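Local coordinates for antifreeze protein (PDB 3P4G) that binds ice as a hyperactive, calcium-dependent antifreeze protein of an Antarctic bacterium, probably through ordered waters held on its beta-helical surface, at residues G184-A189 with S205-G210; T220-G225 with R241-V246; E264-G269 with L282-K287; G90-K95 with I105-D110. All blocks are in the same frame, centred on the assembly; numbering follows the deposited sequence.

Contact 1: residues G184-A189 with S205-G210; sequences GRTINA and SGDLFG
R185, I187 and A189 run beside G206, L208 and G210 in two segments only 18° apart in direction, the alignment of neighbouring coils in this right-handed calcium-binding beta-helix. Both segments are loops leading out of strands, joined by a single bridge between I187 and L208. I187 uses both its backbone N and O: its N donates to D207 O at 3.0 Å, while its O receives F209 N at 2.9 Å and, from above the carbonyl plane, G210 N. The main side-chain bond is made by T186. With OG1 anti to the carbonyl carbon (chi1 -71°), the hydroxyl oxygen accepts D207 N at 3.0 Å in an almost straight bond, and CG2 is swung to F209 CD2, 3.8 Å away. A water at 2.6 Å from T186 OG1 donates to D207 OD2, whose companion OD1 takes K226 N of the following coil. A valine at T186 would keep the branched shape but would probably leave D207 N without its acceptor and deprive the water of one partner. Glycine suits position 206, since a CB there would collide with R185 O and T186 OG1. On the buried side, I187 and L208 lie side by side, with I187 CB 3.7 Å from L208 CD1.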
loop_
_atom_site.group_PDB
_atom_site.type_symbol
_atom_site.label_atom_id
_atom_site.label_comp_id
_atom_site.label_asym_id
_atom_site.label_seq_id
_atom_site.Cartn_x
_atom_site.Cartn_y
_atom_site.Cartn_z
ATOM N N GLY A 184 2.701 -1.361 -8.388
ATOM C CA GLY A 184 2.940 -1.512 -9.827
ATOM C C GLY A 184 3.997 -2.550 -10.117
ATOM O O GLY A 184 3.985 -3.185 -11.165
ATOM N N ARG A 185 4.938 -2.725 -9.170
ATOM C CA ARG A 185 5.946 -3.734 -9.326
ATOM C C ARG A 185 5.940 -4.740 -8.181
ATOM O O ARG A 185 4.904 -5.360 -7.962
ATOM C CB ARG A 185 7.321 -3.120 -9.661
ATOM C CG ARG A 185 7.241 -2.356 -10.974
ATOM C CD ARG A 185 8.557 -1.697 -11.403
ATOM N NE ARG A 185 8.260 -0.899 -12.599
ATOM C CZ ARG A 185 9.114 -0.084 -13.212
ATOM N NH1 ARG A 185 10.356 0.044 -12.769
ATOM N NH2 ARG A 185 8.708 0.607 -14.280
ATOM N N THR A 186 7.028 -4.860 -7.413
ATOM C CA THR A 186 7.227 -6.025 -6.564
ATOM C C THR A 186 7.262 -5.667 -5.099
ATOM O O THR A 186 7.761 -4.592 -4.725
ATOM C CB THR A 186 8.554 -6.731 -7.014
ATOM O OG1 THR A 186 8.323 -7.344 -8.307
ATOM C CG2 THR A 186 9.082 -7.774 -6.004
ATOM N N ILE A 187 6.672 -6.539 -4.285
ATOM C CA ILE A 187 6.831 -6.436 -2.846
ATOM C C ILE A 187 8.089 -7.241 -2.572
ATOM O O ILE A 187 8.084 -8.476 -2.644
ATOM C CB ILE A 187 5.647 -6.950 -2.053
ATOM C CG1 ILE A 187 4.409 -6.131 -2.400
ATOM C CG2 ILE A 187 5.925 -6.779 -0.528
ATOM C CD1 ILE A 187 3.097 -6.580 -1.708
ATOM N N ASN A 188 9.162 -6.517 -2.293
ATOM C CA ASN A 188 10.484 -7.105 -2.052
ATOM C C ASN A 188 10.548 -7.957 -0.782
ATOM O O ASN A 188 9.650 -7.935 0.027
ATOM C CB ASN A 188 11.551 -6.007 -2.057
ATOM C CG ASN A 188 11.912 -5.545 -3.467
ATOM O OD1 ASN A 188 12.094 -6.361 -4.389
ATOM N ND2 ASN A 188 12.094 -4.229 -3.622
ATOM N N ALA A 189 11.617 -8.719 -0.619
ATOM C CA ALA A 189 11.714 -9.616 0.516
ATOM C C ALA A 189 11.532 -8.877 1.831
ATOM O O ALA A 189 10.969 -9.452 2.771
ATOM C CB ALA A 189 13.055 -10.410 0.507
ATOM N N SER A 205 1.167 -5.990 -9.098
ATOM C CA SER A 205 1.374 -6.291 -10.505
ATOM C C SER A 205 2.697 -7.044 -10.804
ATOM O O SER A 205 2.818 -7.694 -11.851
ATOM C CB SER A 205 1.204 -5.037 -11.379
ATOM O OG SER A 205 -0.175 -4.641 -11.366
ATOM N N GLY A 206 3.662 -6.962 -9.883
ATOM C CA GLY A 206 4.923 -7.684 -9.978
ATOM C C GLY A 206 4.850 -8.898 -9.050
ATOM O O GLY A 206 3.771 -9.497 -8.872
ATOM N N ASP A 207 5.993 -9.248 -8.458
ATOM C CA ASP A 207 6.119 -10.480 -7.700
ATOM C C ASP A 207 5.924 -10.179 -6.218
ATOM O O ASP A 207 5.985 -9.010 -5.827
ATOM C CB ASP A 207 7.535 -11.012 -7.879
ATOM C CG ASP A 207 7.865 -11.280 -9.338
ATOM O OD1 ASP A 207 6.974 -11.735 -10.071
ATOM O OD2 ASP A 207 9.000 -10.991 -9.746
ATOM N N LEU A 208 5.606 -11.221 -5.445
ATOM C CA LEU A 208 5.570 -11.132 -3.981
ATOM C C LEU A 208 6.690 -11.972 -3.395
ATOM O O LEU A 208 6.585 -13.223 -3.358
ATOM C CB LEU A 208 4.229 -11.644 -3.438
ATOM C CG LEU A 208 4.105 -11.671 -1.913
ATOM C CD1 LEU A 208 4.380 -10.307 -1.297
ATOM C CD2 LEU A 208 2.718 -12.189 -1.474
ATOM N N PHE A 209 7.777 -11.291 -2.997
ATOM C CA PHE A 209 8.895 -11.908 -2.298
ATOM C C PHE A 209 8.823 -11.610 -0.791
ATOM O O PHE A 209 9.443 -12.346 0.007
ATOM C CB PHE A 209 10.238 -11.431 -2.870
ATOM C CG PHE A 209 10.424 -11.706 -4.347
ATOM C CD1 PHE A 209 9.846 -12.821 -4.950
ATOM C CD2 PHE A 209 11.200 -10.861 -5.106
ATOM C CE1 PHE A 209 10.051 -13.059 -6.320
ATOM C CE2 PHE A 209 11.440 -11.101 -6.478
ATOM C CZ PHE A 209 10.868 -12.202 -7.073
ATOM N N GLY A 210 8.097 -10.551 -0.404
ATOM C CA GLY A 210 7.872 -10.193 1.040
ATOM C C GLY A 210 6.584 -10.802 1.579
ATOM O O GLY A 210 6.306 -11.976 1.337
HETATM O O HOH W 1 10.282 -8.667 -9.353
#

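Contact 2: residues T220-G225 with R241-V246; sequences TIIIAG and RVQSQV
I222 pairs with R241, and I223 with V242, in parallel register between strands 220-223 and 239-242 of successive beta-helix coils; the touching parts differ by only 7° in direction. The tight part is the backbone seam. R241 N donates to I221 O, I223 N to R241 O at 2.8 Å, and Q243 N to I223 O. On the inner face I223 and V242 are buried, and both reach I231 of strand 230-232. The outer face, carrying I222 and R241, is partly exposed and meets mainly through long side chains. Bent at chi2 and chi3 (65°), the arginine chain lies alongside the isoleucine, pointing the same way, which brings R241 NH2 to 3.6 Å from I222 CD1 and sets I222 CG2 over one face of the guanidinium, toward its rim. R241 NH1 forms a salt bridge with E264 OE2 and Q243 NE2 donates to E264 OE1, so one glutamate of the next coil holds both side chains. Q243 OE1 rests 3.6 Å from A224 CB. Beyond the strands the backbone pairing thins to a weak bond from S244 N to G225 O, but S244 OG donates to A224 O at 2.7 Å, in the carbonyl plane and on a lone pair.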
loop_
_atom_site.group_PDB
_atom_site.type_symbol
_atom_site.label_atom_id
_atom_site.label_comp_id
_atom_site.label_asym_id
_atom_site.label_seq_id
_atom_site.Cartn_x
_atom_site.Cartn_y
_atom_site.Cartn_z
ATOM N N THR A 220 -9.747 -8.926 -0.686
ATOM C CA THR A 220 -9.346 -9.417 -2.003
ATOM C C THR A 220 -7.871 -9.143 -2.208
ATOM O O THR A 220 -7.449 -7.990 -2.155
ATOM C CB THR A 220 -10.151 -8.715 -3.105
ATOM O OG1 THR A 220 -11.545 -9.028 -2.975
ATOM C CG2 THR A 220 -9.677 -9.149 -4.462
ATOM N N ILE A 221 -7.105 -10.199 -2.469
ATOM C CA ILE A 221 -5.652 -10.055 -2.764
ATOM C C ILE A 221 -5.362 -10.688 -4.090
ATOM O O ILE A 221 -5.647 -11.901 -4.272
ATOM C CB ILE A 221 -4.876 -10.765 -1.649
ATOM C CG1 ILE A 221 -5.011 -9.959 -0.335
ATOM C CG2 ILE A 221 -3.380 -10.928 -2.027
ATOM C CD1 ILE A 221 -4.719 -10.858 0.899
ATOM N N ILE A 222 -4.740 -9.925 -4.992
ATOM C CA ILE A 222 -4.372 -10.416 -6.305
ATOM C C ILE A 222 -2.865 -10.169 -6.522
ATOM O O ILE A 222 -2.383 -9.015 -6.406
ATOM C CB ILE A 222 -5.117 -9.697 -7.395
ATOM C CG1 ILE A 222 -6.638 -9.926 -7.250
ATOM C CG2 ILE A 222 -4.666 -10.222 -8.795
ATOM C CD1 ILE A 222 -7.528 -9.003 -8.138
ATOM N N ILE A 223 -2.149 -11.242 -6.836
ATOM C CA ILE A 223 -0.702 -11.170 -7.172
ATOM C C ILE A 223 -0.563 -11.586 -8.625
ATOM O O ILE A 223 -0.825 -12.763 -8.980
ATOM C CB ILE A 223 0.201 -12.066 -6.270
ATOM C CG1 ILE A 223 -0.111 -11.910 -4.754
ATOM C CG2 ILE A 223 1.730 -11.786 -6.562
ATOM C CD1 ILE A 223 0.068 -10.476 -4.150
ATOM N N ALA A 224 -0.160 -10.655 -9.494
ATOM C CA ALA A 224 0.019 -10.990 -10.947
ATOM C C ALA A 224 1.272 -11.818 -11.232
ATOM O O ALA A 224 1.250 -12.668 -12.108
ATOM C CB ALA A 224 0.091 -9.746 -11.778
ATOM N N GLY A 225 2.326 -11.564 -10.461
ATOM C CA GLY A 225 3.634 -12.176 -10.663
ATOM C C GLY A 225 3.773 -13.403 -9.786
ATOM O O GLY A 225 2.769 -13.993 -9.413
ATOM N N ARG A 241 -5.881 -14.503 -5.327
ATOM C CA ARG A 241 -5.607 -15.024 -6.653
ATOM C C ARG A 241 -4.118 -14.787 -6.955
ATOM O O ARG A 241 -3.625 -13.670 -6.752
ATOM C CB ARG A 241 -6.456 -14.328 -7.690
ATOM C CG ARG A 241 -6.144 -14.731 -9.159
ATOM C CD ARG A 241 -7.400 -14.714 -9.974
ATOM N NE ARG A 241 -7.915 -13.361 -10.074
ATOM C CZ ARG A 241 -7.468 -12.466 -10.966
ATOM N NH1 ARG A 241 -6.502 -12.825 -11.806
ATOM N NH2 ARG A 241 -7.962 -11.206 -11.009
ATOM N N VAL A 242 -3.443 -15.834 -7.405
ATOM C CA VAL A 242 -2.017 -15.737 -7.815
ATOM C C VAL A 242 -1.944 -16.150 -9.274
ATOM O O VAL A 242 -2.372 -17.258 -9.671
ATOM C CB VAL A 242 -1.056 -16.626 -6.980
ATOM C CG1 VAL A 242 0.435 -16.494 -7.483
ATOM C CG2 VAL A 242 -1.191 -16.328 -5.486
ATOM N N GLN A 243 -1.378 -15.272 -10.100
ATOM C CA GLN A 243 -1.396 -15.542 -11.547
ATOM C C GLN A 243 -0.156 -16.181 -12.153
ATOM O O GLN A 243 -0.206 -16.624 -13.306
ATOM C CB GLN A 243 -1.714 -14.227 -12.284
ATOM C CG GLN A 243 -3.021 -13.617 -11.858
ATOM C CD GLN A 243 -3.431 -12.499 -12.771
ATOM O OE1 GLN A 243 -3.060 -11.361 -12.556
ATOM N NE2 GLN A 243 -4.230 -12.814 -13.798
ATOM N N SER A 244 0.947 -16.213 -11.405
ATOM C CA SER A 244 2.183 -16.849 -11.864
ATOM C C SER A 244 2.658 -17.887 -10.847
ATOM O O SER A 244 1.918 -18.224 -9.928
ATOM C CB SER A 244 3.277 -15.801 -12.159
ATOM O OG SER A 244 2.795 -14.749 -13.011
ATOM N N GLN A 245 3.885 -18.394 -11.018
ATOM C CA GLN A 245 4.410 -19.522 -10.232
ATOM C C GLN A 245 4.428 -19.200 -8.767
ATOM O O GLN A 245 4.818 -18.092 -8.376
ATOM C CB GLN A 245 5.837 -19.858 -10.659
ATOM C CG GLN A 245 5.964 -20.397 -12.077
ATOM C CD GLN A 245 6.247 -19.324 -13.123
ATOM O OE1 GLN A 245 5.768 -18.170 -13.026
ATOM N NE2 GLN A 245 7.004 -19.711 -14.158
ATOM N N VAL A 246 4.023 -20.186 -7.965
ATOM C CA VAL A 246 4.161 -20.111 -6.529
ATOM C C VAL A 246 5.322 -21.056 -6.200
ATOM O O VAL A 246 5.239 -22.288 -6.379
ATOM C CB VAL A 246 2.907 -20.602 -5.795
ATOM C CG1 VAL A 246 3.128 -20.580 -4.255
ATOM C CG2 VAL A 246 1.706 -19.716 -6.137
#

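Contact 3: residues E264-G269 with L282-K287; sequences EHELHG and LKFYTK
F284 lays its ring against H265 and the start of E266, and buries more surface here than any other residue. Its CG stands anti to the backbone N (chi1 -169°), which carries the ring alongside the histidine in a face-to-face stack: centroids 4.4 Å apart, planes inclined by 28°, and F284 CE1 over the centre of the imidazole. Further along the rim, F284 CE2 meets E266 CG at 3.7 Å, while F284 CB sits against H265 O. A water donates to H265 O at 2.9 Å and accepts from F284 N, bridging two backbones that make no direct bond at this point. E264 takes part mainly through its backbone, with its CA 4.0 Å from K283 CB; its carboxylate turns away to R241 and Q243 of the preceding coil. Here the beta-helix nears its C-terminal end: a type I turn from L282 to Y285 takes the chain off the coil path toward helix 287-290. Y285 comes from that turn to meet E266 and L267. Its OH accepts L267 N at 2.9 Å, the donor lying in the plane of the phenol ring at its edge, and also rests 3.4 Å from E266 CA. A phenylalanine in place of Y285 would probably leave L267 N without its acceptor in the contact. Nearby, L267 CD2 touches L282 CD2 at 3.7 Å, the two leucines crossing at about a right angle, and helix 294-300 packs on L267 through R299 and V300 and on Y285 through L296.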
loop_
_atom_site.group_PDB
_atom_site.type_symbol
_atom_site.label_atom_id
_atom_site.label_comp_id
_atom_site.label_asym_id
_atom_site.label_seq_id
_atom_site.Cartn_x
_atom_site.Cartn_y
_atom_site.Cartn_z
ATOM N N GLU A 264 -3.258 -19.689 -10.808
ATOM C CA GLU A 264 -3.352 -19.816 -12.258
ATOM C C GLU A 264 -2.156 -20.547 -12.915
ATOM O O GLU A 264 -2.194 -20.829 -14.114
ATOM C CB GLU A 264 -3.540 -18.438 -12.889
ATOM C CG GLU A 264 -4.787 -17.709 -12.407
ATOM C CD GLU A 264 -5.031 -16.383 -13.145
ATOM O OE1 GLU A 264 -4.303 -16.061 -14.095
ATOM O OE2 GLU A 264 -5.975 -15.645 -12.775
ATOM N N HIS A 265 -1.092 -20.811 -12.147
ATOM C CA HIS A 265 0.146 -21.370 -12.704
ATOM C C HIS A 265 0.670 -22.502 -11.773
ATOM O O HIS A 265 -0.132 -23.133 -11.053
ATOM C CB HIS A 265 1.135 -20.190 -12.960
ATOM C CG HIS A 265 2.086 -20.457 -14.081
ATOM N ND1 HIS A 265 3.189 -21.282 -13.943
ATOM C CD2 HIS A 265 2.052 -20.092 -15.386
ATOM C CE1 HIS A 265 3.809 -21.385 -15.113
ATOM N NE2 HIS A 265 3.166 -20.635 -15.991
ATOM N N GLU A 266 1.962 -22.792 -11.801
ATOM C CA GLU A 266 2.556 -23.838 -10.972
ATOM C C GLU A 266 2.339 -23.558 -9.501
ATOM O O GLU A 266 2.382 -22.408 -9.060
ATOM C CB GLU A 266 4.073 -23.936 -11.235
ATOM C CG GLU A 266 4.401 -24.493 -12.596
ATOM C CD GLU A 266 5.855 -24.335 -12.976
ATOM O OE1 GLU A 266 6.730 -24.371 -12.098
ATOM O OE2 GLU A 266 6.099 -24.191 -14.180
ATOM N N LEU A 267 2.131 -24.627 -8.733
ATOM C CA LEU A 267 1.947 -24.502 -7.298
ATOM C C LEU A 267 2.920 -25.427 -6.562
ATOM O O LEU A 267 2.685 -26.653 -6.464
ATOM C CB LEU A 267 0.475 -24.822 -6.883
ATOM C CG LEU A 267 0.237 -24.697 -5.386
ATOM C CD1 LEU A 267 0.415 -23.194 -4.946
ATOM C CD2 LEU A 267 -1.183 -25.197 -5.028
ATOM N N HIS A 268 4.023 -24.844 -6.094
ATOM C CA HIS A 268 5.025 -25.631 -5.359
ATOM C C HIS A 268 4.979 -25.378 -3.864
ATOM O O HIS A 268 5.540 -26.185 -3.090
ATOM C CB HIS A 268 6.426 -25.363 -5.897
ATOM C CG HIS A 268 6.548 -25.650 -7.356
ATOM N ND1 HIS A 268 6.654 -26.927 -7.854
ATOM C CD2 HIS A 268 6.509 -24.829 -8.432
ATOM C CE1 HIS A 268 6.715 -26.886 -9.175
ATOM N NE2 HIS A 268 6.627 -25.625 -9.551
ATOM N N GLY A 269 4.360 -24.262 -3.470
ATOM C CA GLY A 269 4.449 -23.784 -2.077
ATOM C C GLY A 269 3.419 -24.368 -1.142
ATOM O O GLY A 269 2.657 -25.240 -1.531
ATOM N N LEU A 282 -7.129 -24.921 -9.169
ATOM C CA LEU A 282 -5.801 -25.190 -9.749
ATOM C C LEU A 282 -5.949 -25.110 -11.255
ATOM O O LEU A 282 -6.093 -26.138 -11.931
ATOM C CB LEU A 282 -5.338 -26.594 -9.355
ATOM C CG LEU A 282 -5.201 -26.860 -7.837
ATOM C CD1 LEU A 282 -4.941 -28.342 -7.519
ATOM C CD2 LEU A 282 -4.059 -26.002 -7.251
ATOM N N LYS A 283 -5.911 -23.894 -11.788
ATOM C CA LYS A 283 -6.241 -23.699 -13.213
ATOM C C LYS A 283 -5.162 -24.309 -14.123
ATOM O O LYS A 283 -5.431 -24.663 -15.282
ATOM C CB LYS A 283 -6.360 -22.208 -13.474
ATOM C CG LYS A 283 -6.777 -21.782 -14.888
ATOM C CD LYS A 283 -7.289 -20.321 -14.820
ATOM C CE LYS A 283 -8.298 -20.067 -15.931
ATOM N NZ LYS A 283 -7.637 -19.926 -17.282
ATOM N N PHE A 284 -3.946 -24.473 -13.600
ATOM C CA PHE A 284 -2.787 -24.925 -14.394
ATOM C C PHE A 284 -2.701 -26.453 -14.576
ATOM O O PHE A 284 -1.974 -26.935 -15.456
ATOM C CB PHE A 284 -1.500 -24.386 -13.751
ATOM C CG PHE A 284 -0.231 -24.548 -14.590
ATOM C CD1 PHE A 284 0.073 -23.654 -15.602
ATOM C CD2 PHE A 284 0.681 -25.586 -14.309
ATOM C CE1 PHE A 284 1.270 -23.781 -16.345
ATOM C CE2 PHE A 284 1.868 -25.734 -15.043
ATOM C CZ PHE A 284 2.158 -24.798 -16.052
ATOM N N TYR A 285 -3.450 -27.197 -13.772
ATOM C CA TYR A 285 -3.340 -28.659 -13.733
ATOM C C TYR A 285 -4.641 -29.307 -14.136
ATOM O O TYR A 285 -5.703 -28.935 -13.634
ATOM C CB TYR A 285 -3.001 -29.106 -12.308
ATOM C CG TYR A 285 -1.699 -28.547 -11.793
ATOM C CD1 TYR A 285 -1.667 -27.326 -11.053
ATOM C CD2 TYR A 285 -0.495 -29.232 -12.032
ATOM C CE1 TYR A 285 -0.474 -26.837 -10.559
ATOM C CE2 TYR A 285 0.702 -28.744 -11.562
ATOM C CZ TYR A 285 0.709 -27.536 -10.838
ATOM O OH TYR A 285 1.890 -27.070 -10.361
ATOM N N THR A 286 -4.564 -30.270 -15.047
ATOM C CA THR A 286 -5.749 -31.051 -15.401
ATOM C C THR A 286 -5.888 -32.253 -14.463
ATOM O O THR A 286 -4.933 -32.589 -13.764
ATOM C CB THR A 286 -5.688 -31.546 -16.869
ATOM O OG1 THR A 286 -4.496 -32.315 -17.081
ATOM C CG2 THR A 286 -5.653 -30.368 -17.859
ATOM N N LYS A 287 -7.047 -32.917 -14.467
ATOM C CA LYS A 287 -7.219 -34.121 -13.641
ATOM C C LYS A 287 -6.062 -35.122 -13.784
ATOM O O LYS A 287 -5.575 -35.660 -12.793
ATOM C CB LYS A 287 -8.531 -34.832 -13.957
ATOM C CG LYS A 287 -9.699 -34.248 -13.284
ATOM C CD LYS A 287 -10.922 -35.080 -13.581
ATOM C CE LYS A 287 -12.178 -34.448 -12.984
ATOM N NZ LYS A 287 -13.276 -35.429 -13.161
HETATM O O HOH W 2 -2.818 -24.081 -10.824
#

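Contact 4: residues G90-K95 with I105-D110; sequences GDVLGK and IYIKGD
D91 and D110 meet across this contact with their charged ends near each other, and the bonds around them explain how. D110 N donates to D91 OD1 at 2.8 Å in a nearly straight bond, arriving from above the carboxylate plane, 39° out of it. D91 CG lies anti to its own carbonyl carbon (chi1 -64°), a torsion that brings OD1 to the N-H of D110. In return D110 O receives V92 N at 2.9 Å, so the peptide groups on either side of the D110 CA are both engaged by the 90-95 segment. G109 N reaches G90 O as well, but the bond is bent and weak. D91 OD1 and D110 OD2 stand 4.0 Å apart, a like-charge approach that is probably eased by one water, which donates to D91 OD2 at 2.8 Å and to D110 OD2 at 2.7 Å. The remaining oxygen, D110 OD1, accepts N129 N, while D91 N is itself bound by N64 OD1. In these three steps a side-chain oxygen accepts the backbone N of the next coil. G109 fits the narrow approach, because a CB on it would run into D91 OD1 and G90 O. Behind the polar row, V92 CG2 and I107 CG2 touch at 3.8 Å, the valine and isoleucine set roughly perpendicular, and I107 also packs on I96. Parallel coils stacked by backbone bonds, with apolar side chains such as V92 and I107 turned inward, are the arrangement of a right-handed beta-helix, here at the turn after strand 104-107.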
loop_
_atom_site.group_PDB
_atom_site.type_symbol
_atom_site.label_atom_id
_atom_site.label_comp_id
_atom_site.label_asym_id
_atom_site.label_seq_id
_atom_site.Cartn_x
_atom_site.Cartn_y
_atom_site.Cartn_z
ATOM N N GLY A 90 10.948 20.065 -6.433
ATOM C CA GLY A 90 12.174 19.350 -6.102
ATOM C C GLY A 90 11.941 18.220 -5.133
ATOM O O GLY A 90 10.871 17.585 -5.140
ATOM N N ASP A 91 12.942 18.013 -4.263
ATOM C CA ASP A 91 12.927 16.918 -3.295
ATOM C C ASP A 91 12.529 17.479 -1.934
ATOM O O ASP A 91 12.633 18.677 -1.680
ATOM C CB ASP A 91 14.329 16.288 -3.176
ATOM C CG ASP A 91 14.793 15.641 -4.479
ATOM O OD1 ASP A 91 13.948 15.170 -5.263
ATOM O OD2 ASP A 91 16.024 15.560 -4.715
ATOM N N VAL A 92 12.121 16.577 -1.065
ATOM C CA VAL A 92 11.737 16.934 0.294
ATOM C C VAL A 92 12.685 16.202 1.212
ATOM O O VAL A 92 12.682 14.945 1.259
ATOM C CB VAL A 92 10.283 16.561 0.601
ATOM C CG1 VAL A 92 9.993 16.767 2.094
ATOM C CG2 VAL A 92 9.339 17.413 -0.219
ATOM N N LEU A 93 13.502 16.996 1.914
ATOM C CA LEU A 93 14.525 16.468 2.846
ATOM C C LEU A 93 14.306 16.934 4.294
ATOM O O LEU A 93 15.101 16.599 5.186
ATOM C CB LEU A 93 15.934 16.860 2.418
ATOM C CG LEU A 93 16.307 16.471 0.988
ATOM C CD1 LEU A 93 15.989 17.583 0.010
ATOM C CD2 LEU A 93 17.860 16.217 0.999
ATOM N N GLY A 94 13.252 17.726 4.499
ATOM C CA GLY A 94 12.821 18.168 5.836
ATOM C C GLY A 94 11.330 17.862 5.987
ATOM O O GLY A 94 10.570 17.851 4.985
ATOM N N LYS A 95 10.912 17.588 7.230
ATOM C CA LYS A 95 9.577 17.061 7.484
ATOM C C LYS A 95 8.453 18.002 7.033
ATOM O O LYS A 95 8.512 19.191 7.276
ATOM C CB LYS A 95 9.398 16.751 8.981
ATOM C CG LYS A 95 7.953 16.299 9.337
ATOM C CD LYS A 95 7.857 15.875 10.829
ATOM C CE LYS A 95 6.420 15.461 11.106
ATOM N NZ LYS A 95 6.305 14.947 12.496
ATOM N N ILE A 105 -1.278 17.670 -1.296
ATOM C CA ILE A 105 0.221 17.779 -1.396
ATOM C C ILE A 105 0.666 17.165 -2.741
ATOM O O ILE A 105 0.234 16.060 -3.116
ATOM C CB ILE A 105 0.902 17.030 -0.277
ATOM C CG1 ILE A 105 0.632 17.706 1.080
ATOM C CG2 ILE A 105 2.422 17.008 -0.495
ATOM C CD1 ILE A 105 1.188 16.883 2.269
ATOM N N TYR A 106 1.522 17.889 -3.478
ATOM C CA TYR A 106 2.081 17.379 -4.672
ATOM C C TYR A 106 3.566 17.670 -4.657
ATOM O O TYR A 106 3.951 18.829 -4.777
ATOM C CB TYR A 106 1.462 18.110 -5.883
ATOM C CG TYR A 106 1.784 17.478 -7.234
ATOM C CD1 TYR A 106 0.873 16.645 -7.868
ATOM C CD2 TYR A 106 3.015 17.712 -7.878
ATOM C CE1 TYR A 106 1.148 16.093 -9.111
ATOM C CE2 TYR A 106 3.312 17.119 -9.119
ATOM C CZ TYR A 106 2.370 16.320 -9.720
ATOM O OH TYR A 106 2.655 15.725 -10.953
ATOM N N ILE A 107 4.363 16.619 -4.537
ATOM C CA ILE A 107 5.826 16.702 -4.564
ATOM C C ILE A 107 6.312 15.925 -5.799
ATOM O O ILE A 107 6.053 14.724 -5.941
ATOM C CB ILE A 107 6.397 16.066 -3.290
ATOM C CG1 ILE A 107 5.923 16.857 -2.055
ATOM C CG2 ILE A 107 7.905 15.924 -3.414
ATOM C CD1 ILE A 107 5.801 15.966 -0.836
ATOM N N LYS A 108 7.010 16.607 -6.701
ATOM C CA LYS A 108 7.429 15.961 -7.951
ATOM C C LYS A 108 8.611 15.004 -7.698
ATOM O O LYS A 108 8.747 13.967 -8.367
ATOM C CB LYS A 108 7.830 17.047 -8.974
ATOM C CG LYS A 108 8.033 16.579 -10.380
ATOM C CD LYS A 108 8.334 17.760 -11.382
ATOM C CE LYS A 108 9.030 17.214 -12.668
ATOM N NZ LYS A 108 9.671 18.267 -13.545
ATOM N N GLY A 109 9.479 15.378 -6.773
ATOM C CA GLY A 109 10.772 14.655 -6.555
ATOM C C GLY A 109 10.715 13.535 -5.504
ATOM O O GLY A 109 9.645 12.954 -5.211
ATOM N N ASP A 110 11.863 13.272 -4.874
ATOM C CA ASP A 110 11.971 12.171 -3.906
ATOM C C ASP A 110 11.758 12.744 -2.529
ATOM O O ASP A 110 12.062 13.927 -2.302
ATOM C CB ASP A 110 13.391 11.636 -3.954
ATOM C CG ASP A 110 13.738 11.012 -5.304
ATOM O OD1 ASP A 110 12.950 10.225 -5.841
ATOM O OD2 ASP A 110 14.845 11.268 -5.806
HETATM O O HOH W 3 16.804 12.907 -5.099
#

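Overall arrangement
Along the chain the order is contact 4, contact 1, contact 2, contact 3, and the same order runs down the beta-helix. Contact 4 lies well toward the N-terminal side, its centre about 25 Å from that of contact 1 and about 45 Å from that of contact 3. The last three follow closely: centres of contacts 1 and 2 are about 10 Å apart, those of contacts 2 and 3 about 12 Å. S205 and D207 pack on A224 and G225, and V242 O probably accepts E264 N. Contacts 2 and 4 share the run of parallel strands containing 104-107 and 220-223. Local joins between successive coils thus build one long solenoid, closed at its C-terminal end beyond contact 3.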